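Local coordinates for E3 SUMO-protein ligase SIZ2 (Saccharomyces cerevisiae, PDB 6U75) that acts as a SUMO E3 ligase of the PIAS family, promoting attachment of SUMO to protein substrates, and binds double-stranded DNA and zinc, at residues A[83-88]-A[107-112]. Residues are numbered along the deposited sequence; the frame is centred on the assembly and turned at random.
Sequences NGTKLE and TPYLKV
In the PINIT domain of this SUMO ligase, the type I' turn of the β-hairpin formed by strands 79-82 and 85-86 is tied to the loop between strands 104-105 and 117-123, with Asn83 and Tyr109 as the main partners. Both turn residues have positive phi: asparagine tolerates this at the first position, and at Gly84 any β-carbon would press on the carbonyl oxygen of Asn83, so glycine suits the second. With its CG anti to the carbonyl carbon (chi1 -66°), Asn83 points its amide at the loop, and ND2 donates to Tyr109 O at 2.7 Å, with the acceptor close to the amide plane and an N-H...O angle of 157°. The same nitrogen also reaches Asn117 OD1, and Asn83 OD1 accepts from His118 N, so both ends of the amide are engaged and its rotation is fixed. An aspartate here would probably cost Tyr109 O its donor and set a negative charge against it and Asn117 OD1. Lys111 runs antiparallel alongside this amide, its CG 3.7 Å from Asn83 ND2, contributing methylene rather than charge.

The Tyr109 side chain crosses that of Thr85 at about a right angle. Thr85 CG2 sits over one ring face in a CH-pi contact, 4.1 Å from the centroid, while Pro108 CG approaches the opposite face. Leu87, itself packed on Leu80 and Leu106, brings CD2 obliquely to within 3.7 Å of Tyr109 CE2. Tyrosine thus offers an apolar ring to the methyls and a polar end beyond them: a water accepts from Glu88 N at 2.8 Å and lies 3.1 Å from Tyr109 OH.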
ATOM      1  N   ASN A  83       3.517  16.323 -20.250  1.00 44.47           N
ATOM      2  CA  ASN A  83       4.517  16.806 -21.201  1.00 46.47           C
ATOM      3  C   ASN A  83       4.590  15.904 -22.432  1.00 40.06           C
ATOM      4  O   ASN A  83       5.671  15.566 -22.916  1.00 43.48           O
ATOM      5  CB  ASN A  83       5.889  16.933 -20.535  1.00 43.82           C
ATOM      6  CG  ASN A  83       5.917  18.002 -19.460  1.00 52.45           C
ATOM      7  OD1 ASN A  83       5.317  19.067 -19.611  1.00 50.22           O
ATOM      8  ND2 ASN A  83       6.614  17.723 -18.364  1.00 43.06           N
ATOM      9  N   GLY A  84       3.424  15.510 -22.945  1.00 48.30           N
ATOM     10  CA  GLY A  84       3.339  14.699 -24.140  1.00 47.68           C
ATOM     11  C   GLY A  84       3.485  13.210 -23.925  1.00 50.36           C
ATOM     12  O   GLY A  84       2.988  12.429 -24.745  1.00 47.32           O
ATOM     13  N   THR A  85       4.148  12.786 -22.853  1.00 44.08           N
ATOM     14  CA  THR A  85       4.359  11.372 -22.576  1.00 36.37           C
ATOM     15  C   THR A  85       3.205  10.829 -21.743  1.00 48.30           C
ATOM     16  O   THR A  85       2.890  11.372 -20.680  1.00 51.22           O
ATOM     17  CB  THR A  85       5.684  11.163 -21.840  1.00 43.73           C
ATOM     18  OG1 THR A  85       6.772  11.572 -22.678  1.00 60.50           O
ATOM     19  CG2 THR A  85       5.864   9.701 -21.452  1.00 34.96           C
ATOM     20  N   LYS A  86       2.575   9.763 -22.230  1.00 40.96           N
ATOM     21  CA  LYS A  86       1.522   9.114 -21.465  1.00 40.41           C
ATOM     22  C   LYS A  86       2.107   8.446 -20.228  1.00 43.11           C
ATOM     23  O   LYS A  86       3.228   7.931 -20.241  1.00 54.32           O
ATOM     24  CB  LYS A  86       0.793   8.077 -22.321  1.00 38.19           C
ATOM     25  CG  LYS A  86      -0.301   7.317 -21.575  1.00 44.60           C
ATOM     26  CD  LYS A  86      -0.964   6.263 -22.451  1.00 56.95           C
ATOM     27  CE  LYS A  86      -1.919   5.398 -21.639  1.00 53.20           C
ATOM     28  NZ  LYS A  86      -2.491   4.275 -22.433  1.00 52.12           N
ATOM     29  N   LEU A  87       1.332   8.462 -19.147  1.00 49.84           N
ATOM     30  CA  LEU A  87       1.731   7.826 -17.898  1.00 54.72           C
ATOM     31  C   LEU A  87       1.186   6.403 -17.872  1.00 58.96           C
ATOM     32  O   LEU A  87      -0.032   6.197 -17.842  1.00 46.87           O
ATOM     33  CB  LEU A  87       1.223   8.619 -16.698  1.00 50.96           C
ATOM     34  CG  LEU A  87       1.776  10.037 -16.552  1.00 50.90           C
ATOM     35  CD1 LEU A  87       1.124  10.741 -15.375  1.00 50.21           C
ATOM     36  CD2 LEU A  87       3.288  10.015 -16.392  1.00 42.25           C
ATOM     37  N   GLU A  88       2.090   5.426 -17.881  1.00 54.99           N
ATOM     38  CA  GLU A  88       1.707   4.021 -17.820  1.00 66.70           C
ATOM     39  C   GLU A  88       1.388   3.557 -16.405  1.00 60.73           C
ATOM     40  O   GLU A  88       1.037   2.386 -16.219  1.00 68.21           O
ATOM     41  CB  GLU A  88       2.822   3.148 -18.404  1.00 63.75           C
ATOM     42  CG  GLU A  88       3.139   3.423 -19.869  1.00 59.68           C
ATOM     43  CD  GLU A  88       1.969   3.128 -20.792  1.00 64.63           C
ATOM     44  OE1 GLU A  88       1.895   3.748 -21.874  1.00 54.43           O
ATOM     45  OE2 GLU A  88       1.124   2.280 -20.436  1.00 61.36           O
ATOM     46  N   THR A 107       8.242  12.395 -11.928  1.00 39.95           N
ATOM     47  CA  THR A 107       9.634  12.827 -11.810  1.00 37.52           C
ATOM     48  C   THR A 107      10.409  12.719 -13.116  1.00 41.69           C
ATOM     49  O   THR A 107      11.040  13.714 -13.516  1.00 36.81           O
ATOM     50  CB  THR A 107      10.324  12.023 -10.703  1.00 41.45           C
ATOM     51  OG1 THR A 107       9.494  11.996  -9.536  1.00 47.86           O
ATOM     52  CG2 THR A 107      11.668  12.647 -10.348  1.00 44.44           C
ATOM     53  N   PRO A 108      10.420  11.582 -13.820  1.00 51.96           N
ATOM     54  CA  PRO A 108      11.316  11.457 -14.983  1.00 51.07           C
ATOM     55  C   PRO A 108      10.911  12.311 -16.173  1.00 45.87           C
ATOM     56  O   PRO A 108      11.759  12.577 -17.033  1.00 44.63           O
ATOM     57  CB  PRO A 108      11.244   9.963 -15.322  1.00 42.49           C
ATOM     58  CG  PRO A 108       9.914   9.534 -14.829  1.00 46.07           C
ATOM     59  CD  PRO A 108       9.633  10.355 -13.600  1.00 49.00           C
ATOM     60  N   TYR A 109       9.655  12.749 -16.254  1.00 41.71           N
ATOM     61  CA  TYR A 109       9.166  13.503 -17.398  1.00 42.03           C
ATOM     62  C   TYR A 109       9.074  14.999 -17.115  1.00 39.65           C
ATOM     63  O   TYR A 109       8.423  15.728 -17.870  1.00 45.23           O
ATOM     64  CB  TYR A 109       7.806  12.956 -17.832  1.00 38.05           C
ATOM     65  CG  TYR A 109       7.742  11.445 -17.802  1.00 42.61           C
ATOM     66  CD1 TYR A 109       8.487  10.680 -18.690  1.00 53.24           C
ATOM     67  CD2 TYR A 109       6.944  10.782 -16.880  1.00 42.99           C
ATOM     68  CE1 TYR A 109       8.437   9.299 -18.663  1.00 52.39           C
ATOM     69  CE2 TYR A 109       6.886   9.401 -16.845  1.00 51.40           C
ATOM     70  CZ  TYR A 109       7.635   8.666 -17.738  1.00 55.21           C
ATOM     71  OH  TYR A 109       7.579   7.291 -17.706  1.00 71.83           O
ATOM     72  N   LEU A 110       9.720  15.468 -16.052  1.00 44.14           N
ATOM     73  CA  LEU A 110       9.699  16.881 -15.706  1.00 37.66           C
ATOM     74  C   LEU A 110      10.621  17.678 -16.620  1.00 32.12           C
ATOM     75  O   LEU A 110      11.669  17.196 -17.058  1.00 48.41           O
ATOM     76  CB  LEU A 110      10.128  17.085 -14.252  1.00 39.91           C
ATOM     77  CG  LEU A 110       9.051  17.508 -13.250  1.00 47.59           C
ATOM     78  CD1 LEU A 110       9.654  17.615 -11.860  1.00 32.94           C
ATOM     79  CD2 LEU A 110       8.408  18.826 -13.655  1.00 50.50           C
ATOM     80  N   LYS A 111      10.221  18.914 -16.899  1.00 36.27           N
ATOM     81  CA  LYS A 111      11.022  19.843 -17.679  1.00 51.54           C
ATOM     82  C   LYS A 111      11.815  20.759 -16.752  1.00 47.14           C
ATOM     83  O   LYS A 111      11.556  20.851 -15.551  1.00 43.85           O
ATOM     84  CB  LYS A 111      10.131  20.667 -18.616  1.00 43.26           C
ATOM     85  CG  LYS A 111       9.331  19.833 -19.610  1.00 60.52           C
ATOM     86  CD  LYS A 111      10.237  19.086 -20.586  1.00 71.02           C
ATOM     87  CE  LYS A 111       9.790  17.644 -20.779  1.00 60.30           C
ATOM     88  NZ  LYS A 111      10.881  16.797 -21.336  1.00 66.61           N
ATOM     89  N   VAL A 112      12.800  21.440 -17.331  1.00 38.26           N
ATOM     90  CA  VAL A 112      13.659  22.349 -16.573  1.00 51.28           C
ATOM     91  C   VAL A 112      12.790  23.399 -15.892  1.00 48.64           C
ATOM     92  O   VAL A 112      11.649  23.632 -16.317  1.00 53.85           O
ATOM     93  CB  VAL A 112      14.720  23.002 -17.474  1.00 53.47           C
ATOM     94  CG1 VAL A 112      15.770  21.977 -17.884  1.00 49.81           C
ATOM     95  CG2 VAL A 112      14.077  23.635 -18.701  1.00 64.11           C
TER
HETATM   96  O   HOH W   1       4.749   6.035 -17.481  1.00 49.00           O